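Local coordinates for protein molybdopterin adenylyltransferase (Pyrococcus furiosus, PDB 4LHB) that catalyses the adenylylation of molybdopterin with ATP, releasing diphosphate, a step in the biosynthesis of the pterin-based metal cofactor, at residues 53-56 with 57-61; 74-77 with 78-82; 83-87 with 88-92; 164-167 with 168-172. One frame throughout, in Å; residues are numbered along the deposited sequence.

How the contacts relate
Each contact joins residues three to five apart, so none closes a long loop; they follow one another along the chain without nesting or crossing. Contact 1 lies in helix 51-60. After strand 64-71, contact 2 opens helix 75-87 with an N-cap and contact 3 ends it with a Schellman motif before strand 92-96, their centres about 13 Å apart. Both of these touch the second subunit. Contact 4, in helix 163-184 after strand 153-159, returns to contact 1: L54, I55 and L59 pack on V166, K167 and L170. Contacts 2 and 4 lie on opposite sides of the chain's centre, about 23 Å apart between centres.

Contact 1: 53-56 with 57-61; sequences PLII and EELSK
L54 lays its CD1 methyl against the CG methylene of E58, 3.8 Å away, the two side chains running side by side one helical turn apart. With CG anti to the backbone N (chi1 178°), the L54 side chain starts away from the later turn, yet its end comes back toward it. E58 bends at chi2, giving its CG methylene to the leucine and its carboxylate to charged partners. OE1 forms a salt bridge with K174 of helix 163-184 and another with K61, whose NZ lies 3.3 Å from E58 OE1 and meets it from above the carboxylate plane. On the inner face, I55 and L59 also lie alongside each other, I55 CG2 being 4.1 Å from L59 CD2. Their branched apolar chains suit this buried side, where both touch V94 of strand 92-96 and helix 163-184. The backbone of helix 51-60 joins the same turns: E58 N bonds to L54 O at 2.9 Å and nearly straight, with an N-H...O angle of 172°. Toward the end of the helix, S60 N gives a bond to I56 O at 3.0 Å, from above the carbonyl plane, and S60 OG adds a weak one to that oxygen. The chemistry is thus divided by face: hydrocarbon meets the sheet, while E58, paired with two lysines, would probably be stabilised as a carboxylate.

Contact 2: 74-77 with 78-82; sequences DKIE and VLIAL
I80 runs from CB past the oxygen end of the I76 carbonyl: CB and CG1 both pack on I76 O, I80 CG1 at 3.3 Å, and the terminal CD1 goes on to meet I76 CG2 at 3.7 Å. Its first torsion, -84°, places CG1 beside its own backbone N, the atom that bonds to I76 O, and this keeps the chain beside that oxygen. CD1 also has the carboxylate of E77 beside it, with OE2 4.0 Å away. On another side of the helix the long methylene chain of K75 runs alongside L79, K75 CG touching L79 CD2 at 3.8 Å. K75 carries its ammonium across to the second subunit, where NZ makes a salt bridge with D116 and a hydrogen bond to L114 O.

The first turn of helix 75-87 is capped by D74. Its OD1 accepts E77 N at 3.1 Å on the anti side of the carboxylate, with an N-H...O angle of 165°, and takes a weak bond from I76 N. OD2 of D74 accepts from Q150 N of the second subunit, while D74 O receives V78 N at 2.9 Å. An aspartate suits the N-cap because its short side chain reaches amides that have no preceding turn to bond with. Its negative charge at the positive end of the helix dipole is probably favourable, and the same carboxylate joins the helix start to the subunit interface.

Contact 3: 83-87 with 88-92; sequences FEAIK and SGADV
The peptide carbonyl of E84 is a flat group gripped from both faces: S88 N approaches E84 O from one side of its plane at 2.9 Å, and S88 OG from the opposite side at 2.8 Å. The serine torsion (chi1 -53°) sets OG beside its own N, which brings both donors of one residue to the same oxygen, as a small hydroxyl side chain can at a helix end. In the next peptide, A85 O accepts A90 N at 3.1 Å, the donor tilted 26° from the carbonyl plane, while A90 CB presses on A85 O at 3.2 Å. I86 O is met from well above its plane by G89 N, at 3.0 Å.

These last two bonds form a Schellman motif, with G89 at C-prime; its positive phi of 90° is readily adopted without a side chain. Alanines suit the bend, A85 CB approaching A90 CB to 4.4 Å. E84 and K87 exchange salt bridges with K87 and E84 of the second subunit, and E84 OE2 is hydrogen-bonded to the hydroxyl of Y67. R152 reaches I86 O and A90 O, tying the turn to the start of strand 153-159. The motif leads helix 75-87 into strand 92-96, with A85 against Y67 and A90 against V66 of strand 64-71.

Contact 4: 164-167 with 168-172; sequences NAVK and TGLEI
Helix 163-184, the long C-terminal helix of the chain, turns here from V166 to L170, whose side chains lie together and point the same way. V166 CG1 touches L170 CD1 at 3.6 Å. V166 holds CG1 anti to its backbone N (chi1 163°), which turns that methyl toward the later turn, and the leucine passes the carbonyl oxygen obliquely, L170 CG 3.3 Å from V166 O. From the other face of that carbonyl, L170 N gives V166 O a backbone bond of 2.8 Å. Branched aliphatic residues suit the position because this face packs on helix 51-60: V166 on I55, L170 on L54 and L59. In the MoaB/Mog fold both helices lie on one side of the central mixed sheet, and helix 163-184 follows strand 153-159 in the chain.

A second face of the same turns is polar. T168 bonds back to N164 O twice, through its backbone N at 3.1 Å and through OG1 at 2.9 Å, the two donors reaching the oxygen from opposite faces of its plane. A threonine can satisfy its hydroxyl within the helix in this way because OG1 turns beside its own backbone N, and its side chain can then pack against K128 and S129 of helix 121-133. Between these faces stands G169, whose N bonds to A165 O at 3.1 Å; a glycine, with no side chain, takes little room in this buried place. Farther round, E171 N bonds to K167 O at 3.0 Å, and E171 OE1 accepts a hydrogen bond from the hydroxyl of Y135 of the third subunit.

Contact 1: 53-56 with 57-61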
loop_
_atom_site.group_PDB
_atom_site.type_symbol
_atom_site.label_atom_id
_atom_site.label_comp_id
_atom_site.label_asym_id
_atom_site.label_seq_id
_atom_site.Cartn_x
_atom_site.Cartn_y
_atom_site.Cartn_z
ATOM N N PRO C 53 -24.671 2.532 -24.343
ATOM C CA PRO C 53 -26.139 2.611 -24.566
ATOM C C PRO C 53 -26.934 1.499 -23.923
ATOM O O PRO C 53 -28.020 1.764 -23.400
ATOM C CB PRO C 53 -26.260 2.549 -26.104
ATOM C CG PRO C 53 -24.996 3.214 -26.552
ATOM C CD PRO C 53 -23.929 2.679 -25.619
ATOM N N LEU C 54 -26.414 0.278 -23.959
ATOM C CA LEU C 54 -27.056 -0.802 -23.229
ATOM C C LEU C 54 -27.190 -0.419 -21.731
ATOM O O LEU C 54 -28.300 -0.400 -21.198
ATOM C CB LEU C 54 -26.290 -2.111 -23.403
ATOM C CG LEU C 54 -26.845 -3.320 -22.643
ATOM C CD1 LEU C 54 -28.370 -3.464 -22.837
ATOM C CD2 LEU C 54 -26.077 -4.579 -23.084
ATOM N N ILE C 55 -26.071 -0.068 -21.088
ATOM C CA ILE C 55 -26.061 0.366 -19.678
ATOM C C ILE C 55 -27.083 1.467 -19.452
ATOM O O ILE C 55 -27.796 1.439 -18.451
ATOM C CB ILE C 55 -24.648 0.838 -19.172
ATOM C CG1 ILE C 55 -23.605 -0.296 -19.214
ATOM C CG2 ILE C 55 -24.657 1.361 -17.747
ATOM C CD1 ILE C 55 -22.178 0.216 -19.364
ATOM N N ILE C 56 -27.157 2.430 -20.364
ATOM C CA ILE C 56 -28.090 3.544 -20.206
ATOM C C ILE C 56 -29.544 3.049 -20.302
ATOM O O ILE C 56 -30.405 3.513 -19.587
ATOM C CB ILE C 56 -27.858 4.649 -21.261
ATOM C CG1 ILE C 56 -26.500 5.317 -21.056
ATOM C CG2 ILE C 56 -28.936 5.746 -21.217
ATOM C CD1 ILE C 56 -26.033 6.019 -22.310
ATOM N N GLU C 57 -29.800 2.115 -21.195
ATOM C CA GLU C 57 -31.133 1.585 -21.370
ATOM C C GLU C 57 -31.541 0.894 -20.099
ATOM O O GLU C 57 -32.561 1.235 -19.517
ATOM C CB GLU C 57 -31.165 0.591 -22.521
ATOM C CG GLU C 57 -32.535 0.317 -23.117
ATOM C CD GLU C 57 -32.447 -0.640 -24.303
ATOM O OE1 GLU C 57 -32.970 -0.308 -25.390
ATOM O OE2 GLU C 57 -31.825 -1.721 -24.160
ATOM N N GLU C 58 -30.717 -0.054 -19.654
ATOM C CA GLU C 58 -31.059 -0.893 -18.523
ATOM C C GLU C 58 -31.217 -0.146 -17.226
ATOM O O GLU C 58 -32.131 -0.430 -16.433
ATOM C CB GLU C 58 -30.028 -1.963 -18.344
ATOM C CG GLU C 58 -30.091 -2.991 -19.457
ATOM C CD GLU C 58 -31.259 -3.964 -19.326
ATOM O OE1 GLU C 58 -31.932 -4.018 -18.269
ATOM O OE2 GLU C 58 -31.475 -4.704 -20.295
ATOM N N LEU C 59 -30.341 0.816 -17.004
ATOM C CA LEU C 59 -30.322 1.490 -15.726
ATOM C C LEU C 59 -31.327 2.575 -15.732
ATOM O O LEU C 59 -31.775 2.989 -14.665
ATOM C CB LEU C 59 -28.926 2.060 -15.387
ATOM C CG LEU C 59 -28.222 1.266 -14.303
ATOM C CD1 LEU C 59 -28.425 -0.217 -14.580
ATOM C CD2 LEU C 59 -26.757 1.641 -14.231
ATOM N N SER C 60 -31.656 3.076 -16.918
ATOM C CA SER C 60 -32.714 4.089 -17.038
ATOM C C SER C 60 -34.072 3.551 -16.530
ATOM O O SER C 60 -34.948 4.327 -16.188
ATOM C CB SER C 60 -32.883 4.552 -18.491
ATOM O OG SER C 60 -32.067 5.655 -18.804
ATOM N N LYS C 61 -34.241 2.234 -16.506
ATOM C CA LYS C 61 -35.416 1.601 -15.908
ATOM C C LYS C 61 -35.525 1.764 -14.416
ATOM O O LYS C 61 -36.634 1.645 -13.895
ATOM C CB LYS C 61 -35.449 0.111 -16.217
ATOM C CG LYS C 61 -35.490 -0.198 -17.717
ATOM C CD LYS C 61 -35.150 -1.667 -17.994
ATOM C CE LYS C 61 -35.222 -1.986 -19.488
ATOM N NZ LYS C 61 -34.849 -3.426 -19.654
#

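Contact 2: 74-77 with 78-82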
loop_
_atom_site.group_PDB
_atom_site.type_symbol
_atom_site.label_atom_id
_atom_site.label_comp_id
_atom_site.label_asym_id
_atom_site.label_seq_id
_atom_site.Cartn_x
_atom_site.Cartn_y
_atom_site.Cartn_z
ATOM N N ASP C 74 -7.339 6.701 -21.153
ATOM C CA ASP C 74 -6.419 7.737 -20.680
ATOM C C ASP C 74 -6.831 8.195 -19.248
ATOM O O ASP C 74 -7.915 8.729 -19.034
ATOM C CB ASP C 74 -6.488 8.917 -21.650
ATOM C CG ASP C 74 -5.594 10.114 -21.231
ATOM O OD1 ASP C 74 -5.929 10.848 -20.299
ATOM O OD2 ASP C 74 -4.559 10.342 -21.866
ATOM N N LYS C 75 -5.942 8.024 -18.282
ATOM C CA LYS C 75 -6.262 8.332 -16.902
ATOM C C LYS C 75 -6.901 9.662 -16.651
ATOM O O LYS C 75 -7.794 9.752 -15.845
ATOM C CB LYS C 75 -5.018 8.223 -16.030
ATOM C CG LYS C 75 -5.149 8.752 -14.616
ATOM C CD LYS C 75 -4.022 8.115 -13.818
ATOM C CE LYS C 75 -3.868 8.591 -12.384
ATOM N NZ LYS C 75 -2.528 8.197 -11.887
ATOM N N ILE C 76 -6.382 10.714 -17.264
ATOM C CA ILE C 76 -6.851 12.047 -16.945
ATOM C C ILE C 76 -8.227 12.240 -17.547
ATOM O O ILE C 76 -9.066 12.872 -16.916
ATOM C CB ILE C 76 -5.920 13.112 -17.483
ATOM C CG1 ILE C 76 -4.699 13.235 -16.584
ATOM C CG2 ILE C 76 -6.612 14.476 -17.581
ATOM C CD1 ILE C 76 -3.654 14.193 -17.142
ATOM N N GLU C 77 -8.453 11.737 -18.763
ATOM C CA GLU C 77 -9.779 11.836 -19.384
ATOM C C GLU C 77 -10.855 11.072 -18.601
ATOM O O GLU C 77 -11.956 11.610 -18.364
ATOM C CB GLU C 77 -9.786 11.399 -20.861
ATOM C CG GLU C 77 -9.048 12.370 -21.800
ATOM C CD GLU C 77 -9.633 13.788 -21.740
ATOM O OE1 GLU C 77 -10.857 13.964 -21.880
ATOM O OE2 GLU C 77 -8.883 14.740 -21.534
ATOM N N VAL C 78 -10.511 9.841 -18.191
ATOM C CA VAL C 78 -11.391 9.019 -17.382
ATOM C C VAL C 78 -11.765 9.695 -16.071
ATOM O O VAL C 78 -12.954 9.773 -15.713
ATOM C CB VAL C 78 -10.760 7.691 -17.047
ATOM C CG1 VAL C 78 -11.557 7.038 -15.915
ATOM C CG2 VAL C 78 -10.653 6.825 -18.305
ATOM N N LEU C 79 -10.770 10.214 -15.366
ATOM C CA LEU C 79 -11.030 10.988 -14.148
ATOM C C LEU C 79 -11.835 12.255 -14.389
ATOM O O LEU C 79 -12.699 12.581 -13.596
ATOM C CB LEU C 79 -9.761 11.291 -13.409
ATOM C CG LEU C 79 -9.409 10.286 -12.284
ATOM C CD1 LEU C 79 -10.256 9.033 -12.179
ATOM C CD2 LEU C 79 -7.933 9.932 -12.264
ATOM N N ILE C 80 -11.582 12.964 -15.488
ATOM C CA ILE C 80 -12.334 14.186 -15.771
ATOM C C ILE C 80 -13.813 13.775 -15.931
ATOM O O ILE C 80 -14.700 14.446 -15.473
ATOM C CB ILE C 80 -11.794 14.940 -17.041
ATOM C CG1 ILE C 80 -10.589 15.846 -16.708
ATOM C CG2 ILE C 80 -12.829 15.848 -17.684
ATOM C CD1 ILE C 80 -9.820 16.362 -17.947
ATOM N N ALA C 81 -14.052 12.669 -16.599
ATOM C CA ALA C 81 -15.394 12.203 -16.844
ATOM C C ALA C 81 -16.076 11.814 -15.500
ATOM O O ALA C 81 -17.128 12.319 -15.171
ATOM C CB ALA C 81 -15.373 11.044 -17.828
ATOM N N LEU C 82 -15.439 10.955 -14.722
ATOM C CA LEU C 82 -15.982 10.505 -13.467
ATOM C C LEU C 82 -16.458 11.688 -12.653
ATOM O O LEU C 82 -17.538 11.661 -12.110
ATOM C CB LEU C 82 -14.912 9.723 -12.696
ATOM C CG LEU C 82 -15.293 9.288 -11.292
ATOM C CD1 LEU C 82 -16.542 8.429 -11.392
ATOM C CD2 LEU C 82 -14.176 8.556 -10.556
#

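Contact 3: 83-87 with 88-92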
loop_
_atom_site.group_PDB
_atom_site.type_symbol
_atom_site.label_atom_id
_atom_site.label_comp_id
_atom_site.label_asym_id
_atom_site.label_seq_id
_atom_site.Cartn_x
_atom_site.Cartn_y
_atom_site.Cartn_z
ATOM N N PHE C 83 -15.677 12.745 -12.572
ATOM C CA PHE C 83 -16.058 13.836 -11.684
ATOM C C PHE C 83 -17.073 14.782 -12.311
ATOM O O PHE C 83 -17.775 15.486 -11.602
ATOM C CB PHE C 83 -14.833 14.505 -11.056
ATOM C CG PHE C 83 -14.251 13.657 -9.962
ATOM C CD1 PHE C 83 -14.884 13.570 -8.758
ATOM C CD2 PHE C 83 -13.189 12.820 -10.203
ATOM C CE1 PHE C 83 -14.433 12.715 -7.771
ATOM C CE2 PHE C 83 -12.707 11.987 -9.224
ATOM C CZ PHE C 83 -13.350 11.915 -7.997
ATOM N N GLU C 84 -17.176 14.787 -13.623
ATOM C CA GLU C 84 -18.266 15.492 -14.256
ATOM C C GLU C 84 -19.602 14.754 -13.991
ATOM O O GLU C 84 -20.588 15.376 -13.689
ATOM C CB GLU C 84 -18.040 15.625 -15.765
ATOM C CG GLU C 84 -17.137 16.772 -16.171
ATOM C CD GLU C 84 -17.061 16.964 -17.684
ATOM O OE1 GLU C 84 -16.769 18.089 -18.069
ATOM O OE2 GLU C 84 -17.265 16.019 -18.475
ATOM N N ALA C 85 -19.606 13.442 -14.144
ATOM C CA ALA C 85 -20.755 12.642 -13.801
ATOM C C ALA C 85 -21.173 12.975 -12.362
ATOM O O ALA C 85 -22.337 13.263 -12.084
ATOM C CB ALA C 85 -20.456 11.141 -13.960
ATOM N N ILE C 86 -20.204 12.999 -11.455
ATOM C CA ILE C 86 -20.501 13.273 -10.087
ATOM C C ILE C 86 -21.006 14.703 -9.908
ATOM O O ILE C 86 -21.915 14.921 -9.148
ATOM C CB ILE C 86 -19.317 12.943 -9.164
ATOM C CG1 ILE C 86 -19.077 11.444 -9.108
ATOM C CG2 ILE C 86 -19.555 13.423 -7.750
ATOM C CD1 ILE C 86 -17.732 11.082 -8.490
ATOM N N LYS C 87 -20.409 15.683 -10.561
ATOM C CA LYS C 87 -20.849 17.069 -10.367
ATOM C C LYS C 87 -22.269 17.227 -10.887
ATOM O O LYS C 87 -23.051 17.948 -10.302
ATOM C CB LYS C 87 -19.961 18.098 -11.060
ATOM C CG LYS C 87 -20.183 19.515 -10.545
ATOM C CD LYS C 87 -19.803 20.563 -11.566
ATOM C CE LYS C 87 -20.108 21.981 -11.079
ATOM N NZ LYS C 87 -18.913 22.753 -10.633
ATOM N N SER C 88 -22.619 16.523 -11.950
ATOM C CA SER C 88 -24.001 16.532 -12.420
ATOM C C SER C 88 -25.033 15.878 -11.502
ATOM O O SER C 88 -26.145 15.647 -11.959
ATOM C CB SER C 88 -24.069 15.750 -13.709
ATOM O OG SER C 88 -23.119 16.269 -14.548
ATOM N N GLY C 89 -24.627 15.474 -10.292
ATOM C CA GLY C 89 -25.486 14.837 -9.304
ATOM C C GLY C 89 -25.565 13.322 -9.363
ATOM O O GLY C 89 -26.383 12.737 -8.641
ATOM N N ALA C 90 -24.759 12.643 -10.186
ATOM C CA ALA C 90 -24.778 11.159 -10.148
ATOM C C ALA C 90 -24.405 10.583 -8.785
ATOM O O ALA C 90 -23.435 11.034 -8.174
ATOM C CB ALA C 90 -23.859 10.568 -11.182
ATOM N N ASP C 91 -25.167 9.574 -8.357
ATOM C CA ASP C 91 -24.919 8.785 -7.144
ATOM C C ASP C 91 -24.220 7.448 -7.467
ATOM O O ASP C 91 -23.568 6.809 -6.572
ATOM C CB ASP C 91 -26.259 8.386 -6.483
ATOM C CG ASP C 91 -27.159 9.577 -6.191
ATOM O OD1 ASP C 91 -26.844 10.327 -5.241
ATOM O OD2 ASP C 91 -28.192 9.753 -6.899
ATOM N N VAL C 92 -24.458 6.990 -8.695
ATOM C CA VAL C 92 -23.924 5.755 -9.231
ATOM C C VAL C 92 -23.254 6.086 -10.581
ATOM O O VAL C 92 -23.771 6.893 -11.340
ATOM C CB VAL C 92 -25.021 4.738 -9.519
ATOM C CG1 VAL C 92 -24.408 3.458 -10.039
ATOM C CG2 VAL C 92 -25.887 4.490 -8.286
#

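Contact 4: 164-167 with 168-172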
loop_
_atom_site.group_PDB
_atom_site.type_symbol
_atom_site.label_atom_id
_atom_site.label_comp_id
_atom_site.label_asym_id
_atom_site.label_seq_id
_atom_site.Cartn_x
_atom_site.Cartn_y
_atom_site.Cartn_z
ATOM N N ASN C 164 -21.260 -8.672 -23.725
ATOM C CA ASN C 164 -21.602 -9.786 -22.832
ATOM C C ASN C 164 -21.159 -9.580 -21.389
ATOM O O ASN C 164 -21.912 -9.878 -20.446
ATOM C CB ASN C 164 -21.045 -11.128 -23.340
ATOM C CG ASN C 164 -21.855 -11.696 -24.509
ATOM O OD1 ASN C 164 -23.086 -11.555 -24.568
ATOM N ND2 ASN C 164 -21.164 -12.329 -25.452
ATOM N N ALA C 165 -19.939 -9.092 -21.218
ATOM C CA ALA C 165 -19.423 -8.814 -19.915
ATOM C C ALA C 165 -20.314 -7.750 -19.313
ATOM O O ALA C 165 -20.630 -7.794 -18.099
ATOM C CB ALA C 165 -17.972 -8.354 -19.990
ATOM N N VAL C 166 -20.756 -6.797 -20.139
ATOM C CA VAL C 166 -21.589 -5.737 -19.595
ATOM C C VAL C 166 -22.978 -6.216 -19.117
ATOM O O VAL C 166 -23.495 -5.765 -18.080
ATOM C CB VAL C 166 -21.699 -4.578 -20.553
ATOM C CG1 VAL C 166 -22.870 -3.705 -20.160
ATOM C CG2 VAL C 166 -20.399 -3.809 -20.506
ATOM N N LYS C 167 -23.557 -7.177 -19.829
ATOM C CA LYS C 167 -24.875 -7.704 -19.458
ATOM C C LYS C 167 -24.787 -8.474 -18.154
ATOM O O LYS C 167 -25.662 -8.324 -17.314
ATOM C CB LYS C 167 -25.451 -8.595 -20.554
ATOM C CG LYS C 167 -25.966 -7.868 -21.784
ATOM C CD LYS C 167 -26.362 -8.848 -22.909
ATOM C CE LYS C 167 -27.310 -9.961 -22.423
ATOM N NZ LYS C 167 -27.975 -10.682 -23.551
ATOM N N THR C 168 -23.735 -9.268 -17.963
ATOM C CA THR C 168 -23.572 -9.965 -16.692
ATOM C C THR C 168 -23.407 -8.955 -15.560
ATOM O O THR C 168 -23.991 -9.121 -14.494
ATOM C CB THR C 168 -22.374 -10.914 -16.700
ATOM O OG1 THR C 168 -22.216 -11.492 -18.006
ATOM C CG2 THR C 168 -22.565 -12.037 -15.706
ATOM N N GLY C 169 -22.648 -7.881 -15.785
ATOM C CA GLY C 169 -22.522 -6.820 -14.765
ATOM C C GLY C 169 -23.828 -6.096 -14.427
ATOM O O GLY C 169 -24.145 -5.774 -13.248
ATOM N N LEU C 170 -24.591 -5.846 -15.478
ATOM C CA LEU C 170 -25.904 -5.233 -15.328
ATOM C C LEU C 170 -26.873 -6.111 -14.525
ATOM O O LEU C 170 -27.655 -5.617 -13.718
ATOM C CB LEU C 170 -26.470 -4.881 -16.695
ATOM C CG LEU C 170 -25.842 -3.627 -17.298
ATOM C CD1 LEU C 170 -26.180 -3.503 -18.786
ATOM C CD2 LEU C 170 -26.205 -2.379 -16.508
ATOM N N GLU C 171 -26.827 -7.407 -14.702
ATOM C CA GLU C 171 -27.670 -8.233 -13.869
ATOM C C GLU C 171 -27.401 -7.876 -12.378
ATOM O O GLU C 171 -28.326 -7.712 -11.566
ATOM C CB GLU C 171 -27.368 -9.706 -14.126
ATOM C CG GLU C 171 -28.347 -10.501 -14.990
ATOM C CD GLU C 171 -28.287 -12.007 -14.640
ATOM O OE1 GLU C 171 -28.447 -12.364 -13.434
ATOM O OE2 GLU C 171 -28.070 -12.842 -15.561
ATOM N N ILE C 172 -26.115 -7.714 -12.040
ATOM C CA ILE C 172 -25.702 -7.572 -10.639
ATOM C C ILE C 172 -26.017 -6.193 -10.103
ATOM O O ILE C 172 -26.506 -6.046 -8.981
ATOM C CB ILE C 172 -24.223 -7.999 -10.423
ATOM C CG1 ILE C 172 -24.025 -9.447 -10.887
ATOM C CG2 ILE C 172 -23.820 -7.904 -8.965
ATOM C CD1 ILE C 172 -22.577 -9.823 -11.084
#